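Local coordinates for spindle assembly abnormal protein 6 (Caenorhabditis elegans, PDB 4GFC) that acts as the central scaffold of centrioles, its homodimers assembling into the structure that sets ninefold symmetry, and is required for centrosome duplication, at residues 64-69 with 139-144; 100-105 with 124-129. The protein carries 1 engineered substitution. One frame throughout, in Å; residues are numbered along the deposited sequence.

Contact 1: residues 64-69 with 139-144; sequences EFLFSE and HAVRGD
Phe67 and Ala140 face each other as a non-hydrogen-bonded pair where the antiparallel strands 62-71 and 132-140 meet in the SAS-6 head domain, just before the chain enters the helix that begins the coiled coil. Next to them Ser68 and His139 form the hydrogen-bonded pair, and a further bond of 2.8 Å from Val141 N to Leu66 O continues the pairing one residue past the strand. The Phe67 ring, with CG turned anti to the carbonyl carbon (chi1 -67°), lies obliquely beside the Ala140 backbone, its CE1 3.8 Å from Ala140 CB; the methyl is small enough to admit an aromatic ring so close to the strand. Its CE2 comes over one face of the Phe65 ring, toward the rim, and Phe65 also receives Arg59 in a cation-pi contact. On the sheet face of Ser68, Val141 spreads its branches: CB and CG1 pack on CD2 of Leu66, while CG2 touches Ser68 OG. Leu66 continues outward to Leu146 and His149 of helix 143-163, so it packs both on Val141 and on the helix. At the exposed end Glu64 OE2 accepts a salt-bridge hydrogen bond from Arg142 NH1 at 3.2 Å through its anti lone pair, in the guanidinium plane, while Arg142 NH2 makes a salt bridge to Asp144 of the second subunit; arginine suits a place that must serve two carboxylates. At the far end His139 holds its ring in the crowded position (chi1 58°), one face over Ser68 O, and a water bridges its ND1, at 3.1 Å, to Glu69 OE1.

Contact 2: residues 100-105 with 124-129; sequences LLCKNT and SKTPGS. Engineered in segment 124-129: Gly128 (natural residue Ile). With EDO (1,2-ethanediol), chain F.
Asn104 meets Thr126 side chain to side chain, the amide donating from ND2 to OG1 at 3.2 Å. The hydroxyl oxygen lies nearly in the amide plane and the N-H points at it well (161°), while CB of Asn104 also rests against the same oxygen. Asparagine suits the place because its short arm carries a planar N-H donor just as far as this hydroxyl. Both groups stand anti to their own carbonyl carbons, chi1 -70° in Asn104 and -59° in Thr126, and the two side chains meet at about a right angle. Beside them Lys125 N gives 2.8 Å to Asn104 O; Thr105 and Ser124 then form a non-hydrogen-bonded antiparallel pair at the ends of strands 105-111 and 117-124. With an alanine at Asn104, Thr126 OG1 is likely to lose its amide donor and its side chain to turn more freely, though the backbone bond would remain. What presents Asn104 is a type I turn from Cys102 to Thr105, in which Cys102 SG weakly accepts from Asn104 N and an ethanediol, probably from crystallisation, bonds to Cys102 O. Further out, Thr105 OG1 binds His99 O of helix 92-101, and Lys125 forms a salt bridge with Glu106. Thr126 itself opens a type II turn, to Ser129, that carries the engineered Gly128. The join probably depends more on the direction of its two bonds than on charge or buried apolar surface.

Contacts 1 and 2 lie on opposite sides of the chain's centre, their own centres 28 Å apart and their nearest atoms about 13 Å apart, so neither touches the other. Strand 132-140 connects them: it follows the loop of contact 2 and runs into contact 1, and segments 100-105 and 124-129 both fall between 64-69 and 139-144 in sequence. Contact 1 sits where the head domain meets the start of the coiled coil and the second subunit, whereas contact 2 joins surface loops that no other chain of the assembly touches. Each has a bound imidazole whose nearest atom is about 3 Å from a side chain, at His139 and at Ser124, probably from the crystallisation liquor.

Contact 1: residues 64-69 with 139-144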
# COMPACT_ATOMS: atom_id res chain seq x y z
N GLU A 64 -4.98 -1.78 2.52
CA GLU A 64 -4.46 -1.02 3.66
C GLU A 64 -4.47 -1.84 4.95
O GLU A 64 -3.75 -1.48 5.89
CB GLU A 64 -5.26 0.28 3.87
CG GLU A 64 -4.41 1.42 4.41
CD GLU A 64 -4.93 2.82 4.10
OE1 GLU A 64 -5.95 2.94 3.38
OE2 GLU A 64 -4.26 3.79 4.51
N PHE A 65 -5.24 -2.97 4.96
CA PHE A 65 -5.38 -3.87 6.09
C PHE A 65 -4.09 -4.64 6.30
O PHE A 65 -3.78 -5.56 5.53
CB PHE A 65 -6.56 -4.83 5.92
CG PHE A 65 -6.87 -5.61 7.18
CD1 PHE A 65 -7.83 -5.15 8.07
CD2 PHE A 65 -6.20 -6.80 7.47
CE1 PHE A 65 -8.14 -5.90 9.21
CE2 PHE A 65 -6.51 -7.54 8.61
CZ PHE A 65 -7.48 -7.08 9.48
N LEU A 66 -3.35 -4.25 7.37
CA LEU A 66 -2.07 -4.81 7.76
C LEU A 66 -1.82 -4.52 9.23
O LEU A 66 -1.55 -3.37 9.60
CB LEU A 66 -0.95 -4.22 6.87
CG LEU A 66 0.45 -4.88 6.91
CD1 LEU A 66 0.44 -6.26 6.27
CD2 LEU A 66 1.49 -3.98 6.19
N PHE A 67 -1.90 -5.56 10.08
CA PHE A 67 -1.69 -5.49 11.53
C PHE A 67 -0.60 -6.45 11.99
O PHE A 67 -0.51 -7.54 11.45
CB PHE A 67 -3.00 -5.77 12.28
CG PHE A 67 -4.05 -4.72 12.07
CD1 PHE A 67 -4.15 -3.64 12.93
CD2 PHE A 67 -4.91 -4.78 10.98
CE1 PHE A 67 -5.10 -2.67 12.72
CE2 PHE A 67 -5.86 -3.79 10.77
CZ PHE A 67 -5.93 -2.74 11.62
N SER A 68 0.20 -6.05 12.97
CA SER A 68 1.32 -6.81 13.54
C SER A 68 1.50 -6.59 15.03
O SER A 68 1.03 -5.59 15.60
CB SER A 68 2.63 -6.36 12.91
OG SER A 68 2.73 -6.76 11.57
N GLU A 69 2.31 -7.48 15.62
CA GLU A 69 2.81 -7.43 16.99
C GLU A 69 4.02 -8.34 17.10
O GLU A 69 4.05 -9.44 16.52
CB GLU A 69 1.75 -7.77 18.04
CG GLU A 69 2.17 -7.43 19.47
CD GLU A 69 2.69 -6.03 19.77
OE1 GLU A 69 1.86 -5.14 20.09
OE2 GLU A 69 3.92 -5.83 19.73
N HIS A 139 -0.99 -3.95 16.12
CA HIS A 139 -1.06 -2.53 15.76
C HIS A 139 -1.09 -2.35 14.24
O HIS A 139 -0.52 -3.19 13.53
CB HIS A 139 0.11 -1.75 16.37
CG HIS A 139 1.47 -2.25 15.98
ND1 HIS A 139 2.21 -3.07 16.82
CD2 HIS A 139 2.20 -2.00 14.86
CE1 HIS A 139 3.35 -3.32 16.17
NE2 HIS A 139 3.38 -2.70 14.99
N ALA A 140 -1.74 -1.28 13.74
CA ALA A 140 -1.77 -1.00 12.29
C ALA A 140 -0.33 -0.72 11.77
O ALA A 140 0.40 0.09 12.36
CB ALA A 140 -2.72 0.17 11.98
N VAL A 141 0.10 -1.43 10.75
CA VAL A 141 1.45 -1.23 10.19
C VAL A 141 1.46 -0.03 9.26
O VAL A 141 0.68 0.02 8.31
CB VAL A 141 1.93 -2.49 9.46
CG1 VAL A 141 3.30 -2.28 8.89
CG2 VAL A 141 1.93 -3.69 10.37
N ARG A 142 2.35 0.92 9.50
CA ARG A 142 2.46 2.11 8.65
C ARG A 142 3.90 2.21 8.09
O ARG A 142 4.65 1.22 8.12
CB ARG A 142 2.06 3.38 9.44
CG ARG A 142 0.65 3.44 10.00
CD ARG A 142 -0.46 3.58 8.97
NE ARG A 142 -0.25 4.72 8.09
CZ ARG A 142 -0.92 4.91 6.96
NH1 ARG A 142 -1.87 4.05 6.59
NH2 ARG A 142 -0.66 5.96 6.20
N GLY A 143 4.27 3.38 7.57
CA GLY A 143 5.59 3.63 7.06
C GLY A 143 6.12 2.62 6.08
O GLY A 143 5.37 2.09 5.27
N ASP A 144 7.40 2.31 6.20
CA ASP A 144 8.17 1.44 5.32
C ASP A 144 7.61 0.04 5.16
O ASP A 144 7.65 -0.48 4.04
CB ASP A 144 9.62 1.38 5.76
CG ASP A 144 10.34 2.71 5.54
OD1 ASP A 144 10.55 3.09 4.36
OD2 ASP A 144 10.67 3.39 6.54
O HOH W 1 -2.16 0.08 7.56
O HOH W 2 0.30 -3.12 19.30

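Contact 2: residues 100-105 with 124-129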
# COMPACT_ATOMS: atom_id res chain seq x y z
N LEU A 100 -4.22 -24.05 15.36
CA LEU A 100 -4.59 -23.65 13.99
C LEU A 100 -4.80 -24.87 13.05
O LEU A 100 -5.46 -24.68 12.03
CB LEU A 100 -3.53 -22.72 13.40
CG LEU A 100 -3.44 -21.34 13.99
CD1 LEU A 100 -2.15 -20.67 13.62
CD2 LEU A 100 -4.57 -20.50 13.55
N LEU A 101 -4.25 -26.09 13.37
CA LEU A 101 -4.45 -27.32 12.57
C LEU A 101 -5.85 -27.89 12.74
O LEU A 101 -6.37 -28.53 11.83
CB LEU A 101 -3.46 -28.48 12.94
CG LEU A 101 -1.96 -28.39 12.64
CD1 LEU A 101 -1.43 -29.73 12.40
CD2 LEU A 101 -1.59 -27.38 11.49
N CYS A 102 -6.42 -27.73 13.95
CA CYS A 102 -7.71 -28.24 14.35
C CYS A 102 -8.86 -27.47 13.70
O CYS A 102 -8.86 -26.23 13.68
CB CYS A 102 -7.82 -28.22 15.87
SG CYS A 102 -9.25 -29.13 16.49
N LYS A 103 -9.83 -28.22 13.16
CA LYS A 103 -11.03 -27.69 12.48
C LYS A 103 -11.94 -26.91 13.45
O LYS A 103 -12.62 -25.99 13.01
CB LYS A 103 -11.84 -28.83 11.84
CG LYS A 103 -11.12 -29.53 10.68
CD LYS A 103 -11.95 -30.70 10.15
CE LYS A 103 -11.29 -31.43 9.02
NZ LYS A 103 -12.20 -32.44 8.42
N ASN A 104 -11.93 -27.29 14.74
CA ASN A 104 -12.71 -26.67 15.82
C ASN A 104 -12.13 -25.35 16.33
O ASN A 104 -12.67 -24.80 17.28
CB ASN A 104 -12.78 -27.63 17.01
CG ASN A 104 -13.62 -28.85 16.79
OD1 ASN A 104 -14.50 -28.89 15.92
ND2 ASN A 104 -13.39 -29.86 17.60
N THR A 105 -11.02 -24.87 15.74
CA THR A 105 -10.35 -23.63 16.15
C THR A 105 -10.98 -22.45 15.42
O THR A 105 -11.19 -22.50 14.21
CB THR A 105 -8.84 -23.79 15.94
OG1 THR A 105 -8.34 -24.59 17.01
CG2 THR A 105 -8.08 -22.48 15.90
N SER A 124 -10.65 -22.18 20.77
CA SER A 124 -10.81 -23.62 20.53
C SER A 124 -12.23 -24.08 20.97
O SER A 124 -12.59 -23.93 22.14
CB SER A 124 -9.74 -24.42 21.27
OG SER A 124 -9.97 -25.82 21.23
N LYS A 125 -13.01 -24.65 20.03
CA LYS A 125 -14.37 -25.14 20.27
C LYS A 125 -14.41 -26.65 20.67
O LYS A 125 -15.49 -27.22 20.87
CB LYS A 125 -15.25 -24.89 19.03
CG LYS A 125 -15.43 -23.42 18.67
CD LYS A 125 -16.23 -22.69 19.74
CE LYS A 125 -16.60 -21.28 19.34
NZ LYS A 125 -17.64 -21.26 18.28
N THR A 126 -13.22 -27.29 20.81
CA THR A 126 -13.04 -28.67 21.25
C THR A 126 -13.52 -28.79 22.69
O THR A 126 -13.16 -27.94 23.51
CB THR A 126 -11.60 -29.07 21.12
OG1 THR A 126 -11.21 -28.94 19.74
CG2 THR A 126 -11.35 -30.47 21.59
N PRO A 127 -14.38 -29.77 23.04
CA PRO A 127 -14.90 -29.81 24.41
C PRO A 127 -13.82 -30.18 25.40
O PRO A 127 -13.02 -31.07 25.11
CB PRO A 127 -15.99 -30.88 24.34
CG PRO A 127 -16.22 -31.14 22.87
CD PRO A 127 -14.92 -30.88 22.23
N GLY A 128 -13.77 -29.47 26.51
CA GLY A 128 -12.78 -29.70 27.55
C GLY A 128 -11.69 -28.65 27.59
O GLY A 128 -10.96 -28.54 28.58
N SER A 129 -11.60 -27.85 26.51
CA SER A 129 -10.64 -26.78 26.36
C SER A 129 -10.96 -25.62 27.28
O SER A 129 -12.10 -25.51 27.72
CB SER A 129 -10.65 -26.28 24.93
OG SER A 129 -9.73 -25.21 24.79
C1 EDO F . -8.14 -23.08 11.36
O1 EDO F . -8.81 -24.26 11.82
C2 EDO F . -8.70 -21.84 12.10
O2 EDO F . -8.88 -20.79 11.16